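Long-range contacts in bifunctional enzyme cysn/cysc (Mycobacterium tuberculosis, PDB 4BZQ), which catalyses, through its APS kinase part, the ATP-dependent phosphorylation of adenosine 5'-phosphosulfate on its 3'-hydroxyl: residues A[15-20]-A[82-87]; A[22-27]-A[162-167]. All coordinates share one frame; numbering follows the deposited sequence.

In the fold
Both contacts share helix 17-30, which runs from the phosphates of ADP out along the parallel sheet. Contact 1 lies about 4 Å from the centre of the chain: there the P-loop start of the helix meets the loop after strand 78-82, with ADP on one segment and adenosine-5'-phosphosulfate on the other. Contact 2, its centre about 14 Å from that of contact 1, packs the next turns of the helix on helix 160-171 and reaches the adenine end of ADP through Q163. V20 joins the two: its CG2 lies 3.4 Å from Q163 OE1, and its CG1 is 4.0 Å from V167 CG2.

Contact 1: A[15-20]-A[82-87]. With ADP (adenosine-5'-diphosphate), chain D; ADX (adenosine-5'-phosphosulfate), chain C.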
# COMPACT_ATOMS: atom_id res chain seq x y z
N SER A 15 -20.40 11.25 7.79
CA SER A 15 -21.47 10.96 6.84
C SER A 15 -21.77 9.45 6.67
O SER A 15 -22.77 9.10 6.05
CB SER A 15 -21.10 11.56 5.51
OG SER A 15 -19.88 11.02 5.04
N GLY A 16 -20.94 8.57 7.24
CA GLY A 16 -21.17 7.11 7.23
C GLY A 16 -20.22 6.33 6.35
O GLY A 16 -20.45 5.16 6.05
N LYS A 17 -19.14 6.95 5.92
CA LYS A 17 -18.24 6.29 4.93
C LYS A 17 -17.66 5.00 5.46
O LYS A 17 -17.80 3.93 4.85
CB LYS A 17 -17.11 7.20 4.50
CG LYS A 17 -17.57 8.50 3.87
CD LYS A 17 -16.43 9.38 3.44
CE LYS A 17 -15.52 9.81 4.57
NZ LYS A 17 -16.23 10.75 5.47
N SER A 18 -17.00 5.09 6.60
CA SER A 18 -16.38 3.94 7.21
C SER A 18 -17.38 2.89 7.63
O SER A 18 -17.13 1.71 7.46
CB SER A 18 -15.62 4.34 8.47
OG SER A 18 -14.43 4.96 8.10
N SER A 19 -18.50 3.31 8.19
CA SER A 19 -19.52 2.35 8.62
C SER A 19 -20.08 1.51 7.46
O SER A 19 -20.17 0.29 7.52
CB SER A 19 -20.71 3.10 9.22
OG SER A 19 -20.29 3.85 10.34
N VAL A 20 -20.47 2.21 6.39
CA VAL A 20 -20.91 1.51 5.27
C VAL A 20 -19.80 0.60 4.73
O VAL A 20 -20.04 -0.55 4.31
CB VAL A 20 -21.38 2.48 4.18
CG1 VAL A 20 -21.81 1.67 2.95
CG2 VAL A 20 -22.57 3.27 4.69
N PRO A 82 -13.07 4.47 2.14
CA PRO A 82 -13.71 5.59 2.75
C PRO A 82 -12.69 6.63 3.11
O PRO A 82 -11.81 6.38 3.98
CB PRO A 82 -14.29 5.03 4.04
CG PRO A 82 -13.31 3.96 4.43
CD PRO A 82 -12.78 3.40 3.16
N ALA A 83 -12.79 7.76 2.46
CA ALA A 83 -11.96 8.88 2.74
C ALA A 83 -12.73 10.11 2.28
O ALA A 83 -13.42 10.04 1.28
CB ALA A 83 -10.67 8.76 1.96
N ILE A 84 -12.57 11.21 2.97
CA ILE A 84 -13.38 12.38 2.69
C ILE A 84 -13.32 12.79 1.24
O ILE A 84 -14.37 13.05 0.62
CB ILE A 84 -12.96 13.56 3.56
CG1 ILE A 84 -13.40 13.20 5.01
CG2 ILE A 84 -13.62 14.84 3.04
CD1 ILE A 84 -13.03 14.22 6.06
N SER A 85 -12.10 12.84 0.71
CA SER A 85 -11.91 13.24 -0.71
C SER A 85 -12.63 14.56 -1.04
O SER A 85 -13.53 14.60 -1.87
CB SER A 85 -12.39 12.12 -1.63
OG SER A 85 -11.75 10.91 -1.30
N PRO A 86 -12.29 15.63 -0.34
CA PRO A 86 -13.16 16.83 -0.35
C PRO A 86 -13.25 17.62 -1.69
O PRO A 86 -14.26 18.26 -1.96
CB PRO A 86 -12.59 17.69 0.79
CG PRO A 86 -11.14 17.32 0.84
CD PRO A 86 -11.15 15.80 0.57
N LEU A 87 -12.28 17.45 -2.58
CA LEU A 87 -12.24 18.17 -3.86
C LEU A 87 -12.54 17.30 -5.06
O LEU A 87 -12.10 16.12 -5.13
CB LEU A 87 -10.89 18.80 -4.06
CG LEU A 87 -10.52 19.85 -3.05
CD1 LEU A 87 -9.17 20.49 -3.36
CD2 LEU A 87 -11.61 20.91 -3.01
PB ADP D . -17.26 8.71 8.28
O1B ADP D . -16.64 9.73 9.15
O2B ADP D . -17.98 9.17 7.05
O3B ADP D . -16.40 7.47 8.13
PA ADP D . -18.74 7.11 10.12
O1A ADP D . -17.62 7.03 11.08
O2A ADP D . -19.24 5.97 9.30
O3A ADP D . -18.54 8.39 9.17
O5' ADP D . -19.82 7.71 11.07
C5' ADP D . -21.10 8.02 10.64
C4' ADP D . -21.92 7.99 11.92
O4' ADP D . -23.30 8.10 11.63
C3' ADP D . -21.75 6.66 12.58
O3' ADP D . -21.69 6.86 13.98
C2' ADP D . -23.00 5.89 12.29
O2' ADP D . -23.39 5.50 13.58
C1' ADP D . -24.00 6.87 11.78
N9 ADP D . -24.61 6.54 10.48
C8 ADP D . -24.05 6.60 9.25
N7 ADP D . -24.94 6.30 8.26
C5 ADP D . -26.09 6.02 8.89
C6 ADP D . -27.44 5.61 8.49
N6 ADP D . -27.71 5.42 7.20
N1 ADP D . -28.38 5.43 9.45
C2 ADP D . -28.10 5.60 10.75
N3 ADP D . -26.88 5.98 11.18
C4 ADP D . -25.87 6.19 10.33
SB ADX C . -8.95 13.44 3.28
O1B ADX C . -9.62 12.59 2.29
O2B ADX C . -9.37 14.82 3.04
O3B ADX C . -7.47 13.36 3.17
PA ADX C . -9.25 11.51 5.28
O1A ADX C . -7.97 10.83 4.88
O2A ADX C . -10.51 10.78 4.94
O3A ADX C . -9.19 13.05 4.74
O5' ADX C . -9.18 11.66 6.85
C5' ADX C . -10.25 12.33 7.50
C4' ADX C . -10.48 11.82 8.90
O4' ADX C . -9.54 12.51 9.73
C3' ADX C . -11.85 12.21 9.43
O3' ADX C . -12.81 11.14 9.39
C2' ADX C . -11.56 12.68 10.84
O2' ADX C . -11.58 11.48 11.58
C1' ADX C . -10.12 13.07 10.93
N9 ADX C . -9.77 14.50 10.85
C8 ADX C . -8.85 15.06 11.64
N7 ADX C . -8.65 16.35 11.32
C5 ADX C . -9.42 16.60 10.24
C6 ADX C . -9.66 17.78 9.41
N6 ADX C . -8.99 18.90 9.74
N1 ADX C . -10.51 17.71 8.37
C2 ADX C . -11.18 16.55 8.14
N3 ADX C . -11.01 15.42 8.88
C4 ADX C . -10.14 15.39 9.91
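K17 and P82 meet where the first turn of helix 17-30 presses on the end of strand 78-82: K17 CB lies 3.6 Å from P82 CB, and P82 CB also touches the S18 amide nitrogen. This is the tight part of the contact, van der Waals packing without a hydrogen bond, with K17 and P82 both buried. Proline suits it as a compact, rigid ring. Further out, the lysine chain passes alongside the A83-I84 peptide, with CE 3.6 Å from I84 N. Bends at its last two torsions (chi3 -61°, chi4 -69°) turn the ammonium to the beta-phosphate, where NZ donates to O2B of ADP at 2.8 Å; it also bonds the carbonyl of G11. Residues 11-18 form a P-loop (Walker A motif) in sequence and shape. O2B also takes the K17 amide at 2.7 Å, while the S18 amide holds O3B. S19 grips O2A twice, through its amide and its hydroxyl. With a positive phi of 110° and no CB, G16 fits its backbone beside adenine N7 of ADP.

The looser side lies at S18, which is partly exposed. Its OG hydrogen-bonds D39 and an ethanediol, probably a crystallisation additive; it stands 4.0 Å from P82 CG, with the ADP phosphate close by. The second loop holds the other substrate: I84 N donates to O2A of adenosine-5'-phosphosulfate at 2.9 Å, and S85 N to its sulfate oxygen O1B. The I84 side chain packs against the same ligand, its CD1 3.6 Å from adenine C2. No hydrogen bond crosses between the segments, and these amides bind the ligands. K17 NZ binds the beta-phosphate on the side facing the second ligand, consistent with a role in positioning the phosphate.

Contact 2: A[22-27]-A[162-167]; sequences MLVERK and EQAQEV. With ADP (adenosine-5'-diphosphate), chain D.
Helices 22-27 and 162-167 cross at -65° with their axes 8.7 Å apart at closest approach, and V24 and A164 are the nearest residues of the two backbones. The small A164 lets them come this close: its methyl CB sits among L23, V24 and K27, and V24 CG2 approaches it to 3.6 Å. That same V24 methyl, set beside its own backbone N and anti to the carbonyl carbon, also reaches V167 CB at 3.7 Å, wedging between two residues one turn apart on the partner helix. Branched valines fill such a buried spot with little flexibility to lose. L23 meets the same alanine methyl from another direction, through CB and CG, its CG 4.0 Å from A164 CB.

In the alpha/beta fold of the P-loop kinases, helix 17-30 follows the phosphate-binding loop, and here the C-terminal helix 160-171 packs against it beside the parallel sheet. V24 also touches L80 of strand 78-82, and V167 touches L152 of strand 152-154, outermost in this chain's sheet, so the helix pair is seated on the sheet.

Toward the more exposed side, the aliphatic part of K27 passes over A164, with CD 4.0 Å from CB, and a bend at its last torsion (chi4 -77°) carries NZ to a salt bridge with D161. K27 crosses Q165 at about a right angle, but NZ stays 4.1 Å from OE1, and the Q165 amide nitrogen instead bonds D169. On a neighbouring face of helix 162-167, the extended Q163 lays its flat amide against the adenine amino group: ADP N6 sits over the amide face, 3.0 Å from OE1 and nearly as close to CD and NE2.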
# COMPACT_ATOMS: atom_id res chain seq x y z
N MET A 22 -17.27 -0.80 6.13
CA MET A 22 -16.94 -1.94 6.97
C MET A 22 -18.04 -3.01 6.79
O MET A 22 -17.75 -4.23 6.68
CB MET A 22 -16.88 -1.52 8.43
CG MET A 22 -15.67 -0.74 8.89
SD MET A 22 -14.12 -1.42 8.29
CE MET A 22 -13.80 -2.86 9.32
N LEU A 23 -19.27 -2.55 6.79
CA LEU A 23 -20.37 -3.45 6.65
C LEU A 23 -20.37 -4.14 5.26
O LEU A 23 -20.55 -5.36 5.15
CB LEU A 23 -21.70 -2.74 6.95
CG LEU A 23 -22.88 -3.70 7.20
CD1 LEU A 23 -22.50 -4.93 8.03
CD2 LEU A 23 -24.04 -2.96 7.88
N VAL A 24 -20.11 -3.37 4.21
CA VAL A 24 -19.95 -3.96 2.89
C VAL A 24 -18.85 -5.03 2.92
O VAL A 24 -19.01 -6.17 2.45
CB VAL A 24 -19.66 -2.89 1.82
CG1 VAL A 24 -19.26 -3.54 0.49
CG2 VAL A 24 -20.85 -1.98 1.63
N GLU A 25 -17.73 -4.71 3.56
CA GLU A 25 -16.62 -5.67 3.65
C GLU A 25 -17.08 -7.00 4.29
O GLU A 25 -16.77 -8.07 3.78
CB GLU A 25 -15.48 -5.13 4.48
CG GLU A 25 -14.29 -6.07 4.52
CD GLU A 25 -13.19 -5.60 5.46
OE1 GLU A 25 -13.50 -5.17 6.56
OE2 GLU A 25 -12.03 -5.57 5.07
N ARG A 26 -17.77 -6.90 5.41
CA ARG A 26 -18.18 -8.07 6.13
C ARG A 26 -19.15 -8.89 5.30
O ARG A 26 -19.01 -10.13 5.23
CB ARG A 26 -18.82 -7.69 7.46
CG ARG A 26 -19.25 -8.90 8.30
CD ARG A 26 -19.86 -8.53 9.67
NE ARG A 26 -18.98 -7.62 10.42
CZ ARG A 26 -18.17 -7.94 11.44
NH1 ARG A 26 -18.10 -9.19 11.91
NH2 ARG A 26 -17.42 -7.01 11.99
N LYS A 27 -20.09 -8.22 4.64
CA LYS A 27 -21.08 -8.92 3.87
C LYS A 27 -20.43 -9.70 2.75
O LYS A 27 -20.82 -10.84 2.49
CB LYS A 27 -22.11 -7.95 3.27
CG LYS A 27 -23.10 -7.48 4.30
CD LYS A 27 -24.06 -6.46 3.69
CE LYS A 27 -25.14 -6.11 4.68
NZ LYS A 27 -26.16 -7.16 4.77
N GLU A 162 -28.72 -1.57 5.09
CA GLU A 162 -29.38 -1.41 3.82
C GLU A 162 -28.54 -0.59 2.88
O GLU A 162 -28.56 -0.81 1.67
CB GLU A 162 -30.71 -0.71 4.02
CG GLU A 162 -31.64 -1.50 4.95
CD GLU A 162 -32.79 -2.13 4.22
OE1 GLU A 162 -32.47 -3.08 3.46
OE2 GLU A 162 -33.98 -1.71 4.42
N GLN A 163 -27.81 0.39 3.41
CA GLN A 163 -26.90 1.13 2.57
C GLN A 163 -25.79 0.23 2.00
O GLN A 163 -25.42 0.32 0.82
CB GLN A 163 -26.33 2.31 3.35
CG GLN A 163 -27.40 3.35 3.73
CD GLN A 163 -26.75 4.55 4.40
OE1 GLN A 163 -25.76 4.40 5.12
NE2 GLN A 163 -27.25 5.73 4.13
N ALA A 164 -25.26 -0.64 2.85
CA ALA A 164 -24.29 -1.61 2.43
C ALA A 164 -24.82 -2.46 1.29
O ALA A 164 -24.14 -2.64 0.25
CB ALA A 164 -23.88 -2.49 3.57
N GLN A 165 -26.06 -2.94 1.47
CA GLN A 165 -26.71 -3.76 0.45
C GLN A 165 -26.82 -3.01 -0.87
O GLN A 165 -26.63 -3.61 -1.91
CB GLN A 165 -28.06 -4.32 0.96
CG GLN A 165 -28.67 -5.40 0.07
CD GLN A 165 -27.70 -6.51 -0.20
OE1 GLN A 165 -27.11 -7.09 0.74
NE2 GLN A 165 -27.52 -6.84 -1.47
N GLU A 166 -27.08 -1.70 -0.85
CA GLU A 166 -27.12 -0.93 -2.11
C GLU A 166 -25.76 -0.86 -2.82
O GLU A 166 -25.65 -0.86 -4.05
CB GLU A 166 -27.55 0.50 -1.84
CG GLU A 166 -28.97 0.75 -1.35
CD GLU A 166 -29.18 2.25 -1.12
OE1 GLU A 166 -29.34 2.96 -2.15
OE2 GLU A 166 -29.11 2.74 0.08
N VAL A 167 -24.71 -0.74 -2.04
CA VAL A 167 -23.36 -0.77 -2.61
C VAL A 167 -23.17 -2.13 -3.27
O VAL A 167 -22.70 -2.24 -4.40
CB VAL A 167 -22.25 -0.49 -1.51
CG1 VAL A 167 -20.88 -0.62 -2.13
CG2 VAL A 167 -22.43 0.89 -0.91
PB ADP D . -17.26 8.71 8.28
O1B ADP D . -16.64 9.73 9.15
O2B ADP D . -17.98 9.17 7.05
O3B ADP D . -16.40 7.47 8.13
PA ADP D . -18.74 7.11 10.12
O1A ADP D . -17.62 7.03 11.08
O2A ADP D . -19.24 5.97 9.30
O3A ADP D . -18.54 8.39 9.17
O5' ADP D . -19.82 7.71 11.07
C5' ADP D . -21.10 8.02 10.64
C4' ADP D . -21.92 7.99 11.92
O4' ADP D . -23.30 8.10 11.63
C3' ADP D . -21.75 6.66 12.58
O3' ADP D . -21.69 6.86 13.98
C2' ADP D . -23.00 5.89 12.29
O2' ADP D . -23.39 5.50 13.58
C1' ADP D . -24.00 6.87 11.78
N9 ADP D . -24.61 6.54 10.48
C8 ADP D . -24.05 6.60 9.25
N7 ADP D . -24.94 6.30 8.26
C5 ADP D . -26.09 6.02 8.89
C6 ADP D . -27.44 5.61 8.49
N6 ADP D . -27.71 5.42 7.20
N1 ADP D . -28.38 5.43 9.45
C2 ADP D . -28.10 5.60 10.75
N3 ADP D . -26.88 5.98 11.18
C4 ADP D . -25.87 6.19 10.33